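Local coordinates for thymidylate synthase (Enterobacteria phage T4, PDB 1TIS), which catalyses reductive methylation of dUMP to dTMP with methylenetetrahydrofolate as carbon donor, working as a homodimer in the pathway that supplies dTTP, at residues I139-N144 against H157-F162; L105-G110 against L148-L153. All coordinates share one frame; numbering follows the deposited sequence.

Interaction 1 of 2, residues I139-N144 against H157-F162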
ATOM      1  N   ILE A 139      -0.981   2.956 -10.742  1.00  2.00           N
ATOM      2  CA  ILE A 139      -0.643   1.953  -9.705  1.00  4.02           C
ATOM      3  C   ILE A 139      -0.193   0.576 -10.222  1.00  6.22           C
ATOM      4  O   ILE A 139      -0.821   0.195 -11.215  1.00 12.88           O
ATOM      5  CB  ILE A 139      -1.906   1.764  -8.814  1.00  2.02           C
ATOM      6  CG1 ILE A 139      -2.405   3.094  -8.337  1.00  2.00           C
ATOM      7  CG2 ILE A 139      -1.599   0.891  -7.626  1.00  2.00           C
ATOM      8  CD1 ILE A 139      -3.506   2.938  -7.296  1.00  2.00           C
ATOM      9  N   VAL A 140       0.786  -0.228  -9.755  1.00  2.00           N
ATOM     10  CA  VAL A 140       0.868  -1.593 -10.269  1.00  2.02           C
ATOM     11  C   VAL A 140       0.995  -2.553  -9.092  1.00  2.00           C
ATOM     12  O   VAL A 140       1.928  -2.614  -8.313  1.00  2.00           O
ATOM     13  CB  VAL A 140       2.049  -1.832 -11.367  1.00  2.02           C
ATOM     14  CG1 VAL A 140       2.493  -0.513 -11.913  1.00  2.00           C
ATOM     15  CG2 VAL A 140       3.251  -2.582 -10.853  1.00  2.00           C
ATOM     16  N   SER A 141      -0.091  -3.254  -8.862  1.00  2.79           N
ATOM     17  CA  SER A 141      -0.225  -4.207  -7.794  1.00  2.01           C
ATOM     18  C   SER A 141       0.474  -5.449  -8.265  1.00  7.35           C
ATOM     19  O   SER A 141       0.371  -5.776  -9.456  1.00 12.53           O
ATOM     20  CB  SER A 141      -1.692  -4.485  -7.573  1.00  4.30           C
ATOM     21  OG  SER A 141      -1.950  -5.524  -6.636  1.00  7.78           O
ATOM     22  N   ALA A 142       1.153  -6.142  -7.370  1.00  5.93           N
ATOM     23  CA  ALA A 142       1.803  -7.394  -7.721  1.00  7.14           C
ATOM     24  C   ALA A 142       1.129  -8.523  -6.934  1.00  6.52           C
ATOM     25  O   ALA A 142       1.189  -9.694  -7.297  1.00  5.65           O
ATOM     26  CB  ALA A 142       3.280  -7.360  -7.349  1.00  7.97           C
ATOM     27  N   TRP A 143       0.437  -8.219  -5.839  1.00  6.90           N
ATOM     28  CA  TRP A 143      -0.227  -9.242  -5.064  1.00  3.93           C
ATOM     29  C   TRP A 143      -1.463  -9.596  -5.859  1.00  3.76           C
ATOM     30  O   TRP A 143      -2.325  -8.770  -6.162  1.00  6.41           O
ATOM     31  CB  TRP A 143      -0.564  -8.667  -3.729  1.00  2.51           C
ATOM     32  CG  TRP A 143      -1.207  -9.578  -2.709  1.00  5.09           C
ATOM     33  CD1 TRP A 143      -2.571  -9.571  -2.518  1.00  5.80           C
ATOM     34  CD2 TRP A 143      -0.537 -10.342  -1.786  1.00  6.07           C
ATOM     35  NE1 TRP A 143      -2.753 -10.306  -1.454  1.00  7.37           N
ATOM     36  CE2 TRP A 143      -1.574 -10.778  -0.993  1.00  5.50           C
ATOM     37  CE3 TRP A 143       0.754 -10.703  -1.473  1.00  7.10           C
ATOM     38  CZ2 TRP A 143      -1.335 -11.570   0.111  1.00  3.01           C
ATOM     39  CZ3 TRP A 143       0.985 -11.490  -0.363  1.00  4.01           C
ATOM     40  CH2 TRP A 143      -0.049 -11.923   0.426  1.00  2.01           C
ATOM     41  N   ASN A 144      -1.485 -10.857  -6.219  1.00  3.54           N
ATOM     42  CA  ASN A 144      -2.582 -11.419  -6.964  1.00  7.01           C
ATOM     43  C   ASN A 144      -3.189 -12.478  -6.056  1.00  2.00           C
ATOM     44  O   ASN A 144      -2.671 -13.590  -6.044  1.00  2.02           O
ATOM     45  CB  ASN A 144      -2.034 -12.024  -8.279  1.00  6.67           C
ATOM     46  CG  ASN A 144      -3.125 -12.496  -9.218  1.00  7.99           C
ATOM     47  OD1 ASN A 144      -4.110 -13.071  -8.773  1.00 14.91           O
ATOM     48  ND2 ASN A 144      -3.055 -12.296 -10.525  1.00  6.86           N
ATOM     49  N   HIS A 157       7.505  -6.860  -1.807  1.00 10.31           N
ATOM     50  CA  HIS A 157       7.145  -5.544  -2.314  1.00 13.23           C
ATOM     51  C   HIS A 157       5.973  -5.762  -3.288  1.00 20.80           C
ATOM     52  O   HIS A 157       6.123  -6.376  -4.361  1.00 27.45           O
ATOM     53  CB  HIS A 157       8.354  -4.861  -3.006  1.00  9.31           C
ATOM     54  CG  HIS A 157       9.399  -5.665  -3.777  1.00  6.69           C
ATOM     55  ND1 HIS A 157      10.304  -6.468  -3.263  1.00  4.35           N
ATOM     56  CD2 HIS A 157       9.615  -5.642  -5.144  1.00  8.26           C
ATOM     57  CE1 HIS A 157      11.046  -6.922  -4.255  1.00  4.89           C
ATOM     58  NE2 HIS A 157      10.637  -6.433  -5.381  1.00  2.01           N
ATOM     59  N   MET A 158       4.777  -5.285  -2.918  1.00 17.87           N
ATOM     60  CA  MET A 158       3.579  -5.618  -3.664  1.00 11.33           C
ATOM     61  C   MET A 158       2.798  -4.555  -4.381  1.00  6.31           C
ATOM     62  O   MET A 158       1.938  -4.878  -5.191  1.00  4.49           O
ATOM     63  CB  MET A 158       2.628  -6.306  -2.747  1.00 12.02           C
ATOM     64  CG  MET A 158       2.193  -5.413  -1.601  1.00  9.30           C
ATOM     65  SD  MET A 158       1.379  -6.473  -0.380  1.00  2.84           S
ATOM     66  CE  MET A 158       2.955  -7.148   0.042  1.00  6.21           C
ATOM     67  N   PHE A 159       3.093  -3.299  -4.153  1.00  5.74           N
ATOM     68  CA  PHE A 159       2.241  -2.239  -4.610  1.00  3.48           C
ATOM     69  C   PHE A 159       3.091  -1.051  -4.942  1.00  2.12           C
ATOM     70  O   PHE A 159       4.218  -1.028  -4.429  1.00  2.83           O
ATOM     71  CB  PHE A 159       1.376  -1.977  -3.471  1.00 12.72           C
ATOM     72  CG  PHE A 159      -0.031  -1.728  -3.837  1.00 24.14           C
ATOM     73  CD1 PHE A 159      -0.725  -2.706  -4.529  1.00 31.26           C
ATOM     74  CD2 PHE A 159      -0.595  -0.548  -3.435  1.00 30.89           C
ATOM     75  CE1 PHE A 159      -2.047  -2.503  -4.837  1.00 34.36           C
ATOM     76  CE2 PHE A 159      -1.919  -0.346  -3.744  1.00 38.36           C
ATOM     77  CZ  PHE A 159      -2.632  -1.315  -4.437  1.00 41.14           C
ATOM     78  N   TYR A 160       2.598  -0.094  -5.750  1.00  5.84           N
ATOM     79  CA  TYR A 160       3.238   1.219  -5.926  1.00  3.63           C
ATOM     80  C   TYR A 160       2.411   2.166  -6.749  1.00  2.00           C
ATOM     81  O   TYR A 160       1.639   1.756  -7.618  1.00  2.00           O
ATOM     82  CB  TYR A 160       4.655   1.198  -6.561  1.00  2.00           C
ATOM     83  CG  TYR A 160       5.052   0.456  -7.814  1.00  3.67           C
ATOM     84  CD1 TYR A 160       4.848   1.063  -9.037  1.00  2.00           C
ATOM     85  CD2 TYR A 160       5.718  -0.766  -7.745  1.00  3.17           C
ATOM     86  CE1 TYR A 160       5.305   0.482 -10.195  1.00  2.00           C
ATOM     87  CE2 TYR A 160       6.187  -1.357  -8.915  1.00  2.62           C
ATOM     88  CZ  TYR A 160       5.966  -0.719 -10.130  1.00  2.83           C
ATOM     89  OH  TYR A 160       6.362  -1.303 -11.322  1.00  4.94           O
ATOM     90  N   GLN A 161       2.545   3.424  -6.374  1.00  2.01           N
ATOM     91  CA  GLN A 161       1.768   4.532  -6.895  1.00  2.00           C
ATOM     92  C   GLN A 161       2.807   5.462  -7.499  1.00  2.00           C
ATOM     93  O   GLN A 161       3.894   5.611  -6.933  1.00  2.02           O
ATOM     94  CB  GLN A 161       1.066   5.226  -5.733  1.00  2.01           C
ATOM     95  CG  GLN A 161      -0.434   5.414  -5.623  1.00  2.00           C
ATOM     96  CD  GLN A 161      -0.977   6.535  -6.484  1.00  3.22           C
ATOM     97  OE1 GLN A 161      -0.464   6.841  -7.561  1.00  6.80           O
ATOM     98  NE2 GLN A 161      -2.021   7.226  -6.070  1.00  2.00           N
ATOM     99  N   PHE A 162       2.529   6.092  -8.624  1.00  5.33           N
ATOM    100  CA  PHE A 162       3.399   7.111  -9.189  1.00  7.32           C
ATOM    101  C   PHE A 162       2.612   8.397  -9.098  1.00  8.37           C
ATOM    102  O   PHE A 162       1.390   8.379  -9.256  1.00  7.37           O
ATOM    103  CB  PHE A 162       3.692   6.994 -10.658  1.00 11.79           C
ATOM    104  CG  PHE A 162       4.627   5.905 -11.124  1.00 13.37           C
ATOM    105  CD1 PHE A 162       5.999   6.000 -10.898  1.00 14.36           C
ATOM    106  CD2 PHE A 162       4.100   4.846 -11.819  1.00  9.87           C
ATOM    107  CE1 PHE A 162       6.867   5.021 -11.372  1.00 13.28           C
ATOM    108  CE2 PHE A 162       4.982   3.882 -12.281  1.00 18.53           C
ATOM    109  CZ  PHE A 162       6.356   3.958 -12.069  1.00 12.09           C
TER
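Val140 sits on the ring of Tyr160, and together with the residues round the Phe159 ring it makes up the closely packed middle of the contact. Val140 CG2 lies over one face of the Tyr160 ring, 3.8 Å from its centroid, in a CH-pi contact, while Val140 CG1 reaches Tyr160 CE1 nearer the rim. Tyr160 turns its CG in between its own backbone N and carbonyl carbon (chi1 49°), and that brings the ring round to the valine. Beneath these side chains the backbones run roughly antiparallel. Val140 N donates to Tyr160 O at 3.0 Å, and Ala142 N donates to Met158 O at 2.6 Å. Both bonds run the same way, from 139-144 to the strand.

That strand, 157-164, belongs to the mixed sheet of the thymidylate synthase fold. Its other edge is taken by strand 168-179, with backbone bonds to Gln172 and Tyr174, so segment 139-144 lines the remaining edge. Phe159 faces the dimer interface: its ring stacks on Phe159 of the second subunit. Within the chain, Ile139 CG2 covers one face of the Phe159 ring, 4.2 Å from its centroid, and Ser141 OG lies at the edge, in plane, 3.5 Å from Phe159 CE1. The same hydroxyl also makes a weak hydrogen bond to Trp143 O.

Packing is looser toward the two ends, although everything here is buried. Trp143 and Met158 meet through their CB atoms at 4.1 Å. The methionine chain bends at chi3 (72°) and sets Met158 SD obliquely to the indole, 5.0 Å from the centroid of the Trp143 six-membered ring, a distant Met-aromatic contact. Arg176, which probably helps bind dUMP in the partner subunit's site, touches both side chains. At the far end Ile139 CG1 lies 4.1 Å from Gln161 CG.

Interaction 2 of 2, residues L105-G110 against L148-L153; sequences LGPIYG and LKYMAL
Tyr150 turns the edge of its ring to Pro107, with CG of the proline near the ring plane and 4.2 Å from Tyr150 CD2; one face is overlain by CB of its neighbour Lys149. The closer touch is at the root of the tyrosine, where Pro107 CD comes within 3.4 Å of Tyr150 CB, and from there the ring leads away to the exposed surface. The other flat group, Tyr109, is buried: its ring stacks on Phe62. Tyr109 OH lies 4.0 Å from Leu153 CD2 and is hydrogen-bonded to the backbone N of Cys156, the probable nucleophile, so this end of the contact borders the active site.

Pro107 is the centre of an inverse gamma turn, closed by Ile108 N to Gly106 O, just ahead of helix 109-114. Gly106, whose phi is positive at 99°, has no side chain to stand in the way, and so its bare CA can come up to Tyr150 O at 3.2 Å in a CA-H...O contact. Next to it Ala152 N donates to Leu105 O at 3.0 Å, a backbone bond that joins the two segments.

Ile108 has its CG1 beside the backbone N (chi1 -73°), which sends Ile108 CD1 to Met151 CB, 3.7 Å away, and on toward Leu153 O. Met151, extended beyond CG, runs past the turn with its CG 3.5 Å from Pro107 O. Ala152 O accepts a hydrogen bond from Gln94 NE2 of helix 88-95.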
ATOM      1  N   LEU A 105       9.796 -20.404 -11.200  1.00 11.94           N
ATOM      2  CA  LEU A 105       9.535 -19.936  -9.851  1.00  5.25           C
ATOM      3  C   LEU A 105       8.018 -19.825  -9.531  1.00  8.66           C
ATOM      4  O   LEU A 105       7.557 -19.722  -8.367  1.00  2.01           O
ATOM      5  CB  LEU A 105      10.252 -18.623  -9.750  1.00  2.78           C
ATOM      6  CG  LEU A 105      11.761 -18.727  -9.725  1.00  4.51           C
ATOM      7  CD1 LEU A 105      12.437 -17.364  -9.813  1.00  7.13           C
ATOM      8  CD2 LEU A 105      12.145 -19.387  -8.405  1.00  6.79           C
ATOM      9  N   GLY A 106       7.196 -19.891 -10.594  1.00  7.32           N
ATOM     10  CA  GLY A 106       5.754 -19.802 -10.440  1.00  6.80           C
ATOM     11  C   GLY A 106       5.306 -18.384 -10.748  1.00  2.35           C
ATOM     12  O   GLY A 106       6.134 -17.611 -11.194  1.00  6.23           O
ATOM     13  N   PRO A 107       4.083 -17.909 -10.645  1.00  2.00           N
ATOM     14  CA  PRO A 107       3.711 -16.582 -11.116  1.00  2.00           C
ATOM     15  C   PRO A 107       4.158 -15.341 -10.346  1.00  2.91           C
ATOM     16  O   PRO A 107       3.364 -14.477  -9.935  1.00  2.12           O
ATOM     17  CB  PRO A 107       2.207 -16.718 -11.255  1.00  7.40           C
ATOM     18  CG  PRO A 107       1.773 -17.792 -10.326  1.00  3.39           C
ATOM     19  CD  PRO A 107       2.923 -18.761 -10.515  1.00  2.00           C
ATOM     20  N   ILE A 108       5.483 -15.253 -10.294  1.00  2.00           N
ATOM     21  CA  ILE A 108       6.269 -14.278  -9.556  1.00  2.01           C
ATOM     22  C   ILE A 108       6.065 -12.884 -10.108  1.00  2.52           C
ATOM     23  O   ILE A 108       5.559 -12.763 -11.223  1.00  6.35           O
ATOM     24  CB  ILE A 108       7.736 -14.828  -9.660  1.00  2.58           C
ATOM     25  CG1 ILE A 108       7.861 -16.042  -8.755  1.00  2.00           C
ATOM     26  CG2 ILE A 108       8.770 -13.879  -9.188  1.00  3.55           C
ATOM     27  CD1 ILE A 108       7.308 -15.784  -7.329  1.00  8.41           C
ATOM     28  N   TYR A 109       6.426 -11.854  -9.319  1.00  5.44           N
ATOM     29  CA  TYR A 109       6.445 -10.420  -9.700  1.00  4.75           C
ATOM     30  C   TYR A 109       6.456 -10.149 -11.205  1.00  3.02           C
ATOM     31  O   TYR A 109       5.447  -9.667 -11.696  1.00  3.44           O
ATOM     32  CB  TYR A 109       7.688  -9.608  -9.212  1.00  4.75           C
ATOM     33  CG  TYR A 109       8.101  -9.558  -7.756  1.00  2.01           C
ATOM     34  CD1 TYR A 109       8.770 -10.629  -7.258  1.00  5.82           C
ATOM     35  CD2 TYR A 109       7.834  -8.486  -6.941  1.00  2.00           C
ATOM     36  CE1 TYR A 109       9.183 -10.661  -5.945  1.00  8.64           C
ATOM     37  CE2 TYR A 109       8.246  -8.508  -5.624  1.00  2.00           C
ATOM     38  CZ  TYR A 109       8.924  -9.603  -5.124  1.00  5.84           C
ATOM     39  OH  TYR A 109       9.359  -9.692  -3.811  1.00  4.41           O
ATOM     40  N   GLY A 110       7.512 -10.499 -11.957  1.00  2.00           N
ATOM     41  CA  GLY A 110       7.581 -10.191 -13.367  1.00  2.18           C
ATOM     42  C   GLY A 110       6.298 -10.488 -14.124  1.00  2.43           C
ATOM     43  O   GLY A 110       5.741  -9.585 -14.766  1.00  3.78           O
ATOM     44  N   LEU A 148      -1.517 -16.444  -5.543  1.00  7.68           N
ATOM     45  CA  LEU A 148      -0.509 -16.571  -4.493  1.00 13.45           C
ATOM     46  C   LEU A 148      -0.095 -18.038  -4.441  1.00 19.38           C
ATOM     47  O   LEU A 148       1.094 -18.375  -4.449  1.00 27.39           O
ATOM     48  CB  LEU A 148      -1.060 -16.180  -3.108  1.00  9.42           C
ATOM     49  CG  LEU A 148      -1.514 -14.740  -2.879  1.00 11.78           C
ATOM     50  CD1 LEU A 148      -2.191 -14.601  -1.506  1.00  8.96           C
ATOM     51  CD2 LEU A 148      -0.293 -13.817  -3.044  1.00 15.67           C
ATOM     52  N   LYS A 149      -1.124 -18.896  -4.568  1.00 19.48           N
ATOM     53  CA  LYS A 149      -0.973 -20.328  -4.532  1.00 10.16           C
ATOM     54  C   LYS A 149       0.089 -20.899  -5.385  1.00  4.26           C
ATOM     55  O   LYS A 149       0.628 -21.887  -4.925  1.00  4.12           O
ATOM     56  CB  LYS A 149      -2.265 -21.022  -4.884  1.00 12.12           C
ATOM     57  CG  LYS A 149      -3.007 -21.038  -3.562  1.00 24.19           C
ATOM     58  CD  LYS A 149      -2.201 -21.754  -2.444  1.00 31.89           C
ATOM     59  CE  LYS A 149      -2.532 -21.280  -1.005  1.00 38.90           C
ATOM     60  NZ  LYS A 149      -1.999 -19.961  -0.666  1.00 42.23           N
ATOM     61  N   TYR A 150       0.450 -20.309  -6.518  1.00  2.02           N
ATOM     62  CA  TYR A 150       1.519 -20.892  -7.288  1.00  2.02           C
ATOM     63  C   TYR A 150       2.890 -20.174  -7.193  1.00  4.61           C
ATOM     64  O   TYR A 150       3.786 -20.355  -8.041  1.00  2.00           O
ATOM     65  CB  TYR A 150       1.055 -20.948  -8.720  1.00  7.20           C
ATOM     66  CG  TYR A 150      -0.358 -21.418  -8.950  1.00  8.70           C
ATOM     67  CD1 TYR A 150      -0.774 -22.608  -8.429  1.00 14.57           C
ATOM     68  CD2 TYR A 150      -1.212 -20.643  -9.671  1.00 14.23           C
ATOM     69  CE1 TYR A 150      -2.057 -23.046  -8.607  1.00 18.34           C
ATOM     70  CE2 TYR A 150      -2.503 -21.069  -9.863  1.00 21.60           C
ATOM     71  CZ  TYR A 150      -2.916 -22.263  -9.323  1.00 23.18           C
ATOM     72  OH  TYR A 150      -4.227 -22.679  -9.455  1.00 35.91           O
ATOM     73  N   MET A 151       3.165 -19.344  -6.189  1.00  2.01           N
ATOM     74  CA  MET A 151       4.403 -18.629  -6.226  1.00  7.43           C
ATOM     75  C   MET A 151       5.355 -19.168  -5.164  1.00 17.56           C
ATOM     76  O   MET A 151       4.928 -19.470  -4.046  1.00 19.87           O
ATOM     77  CB  MET A 151       4.128 -17.136  -5.985  1.00 12.85           C
ATOM     78  CG  MET A 151       3.253 -16.262  -6.888  1.00 11.92           C
ATOM     79  SD  MET A 151       2.846 -14.665  -6.110  1.00  8.56           S
ATOM     80  CE  MET A 151       1.315 -14.182  -6.839  1.00 12.98           C
ATOM     81  N   ALA A 152       6.647 -19.264  -5.529  1.00 20.87           N
ATOM     82  CA  ALA A 152       7.773 -19.512  -4.621  1.00 24.30           C
ATOM     83  C   ALA A 152       7.771 -18.722  -3.306  1.00 28.27           C
ATOM     84  O   ALA A 152       7.880 -19.247  -2.202  1.00 31.75           O
ATOM     85  CB  ALA A 152       9.102 -19.170  -5.311  1.00 22.81           C
ATOM     86  N   LEU A 153       7.725 -17.403  -3.416  1.00 33.27           N
ATOM     87  CA  LEU A 153       7.691 -16.463  -2.305  1.00 32.46           C
ATOM     88  C   LEU A 153       6.647 -15.434  -2.737  1.00 26.69           C
ATOM     89  O   LEU A 153       6.820 -14.786  -3.784  1.00 28.14           O
ATOM     90  CB  LEU A 153       9.115 -15.848  -2.141  1.00 35.35           C
ATOM     91  CG  LEU A 153       9.495 -14.559  -1.362  1.00 34.26           C
ATOM     92  CD1 LEU A 153      11.000 -14.625  -1.154  1.00 35.95           C
ATOM     93  CD2 LEU A 153       9.204 -13.267  -2.115  1.00 28.48           C
TER

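How the interactions relate
From the N terminus the chain first lays down 105-110, leading into helix 109-114, then passes through helix 121-131 to 139-144. It next reaches 148-153, where interaction 2 closes a loop of 37 residues containing the rest of helix 109-114 and the whole of helix 121-131. Only then does 157-162 enter the sheet, and interaction 1 closes a shorter, irregular loop of 12 residues. The segments alternate, so the two loops cross rather than nest. They also touch: His157 packs on Tyr109, Trp143 on Leu148, and Asn144 on Met151. Together they tie the irregular chain around 139-153 both to the central sheet and dimer interface and to the start of helix 109-114.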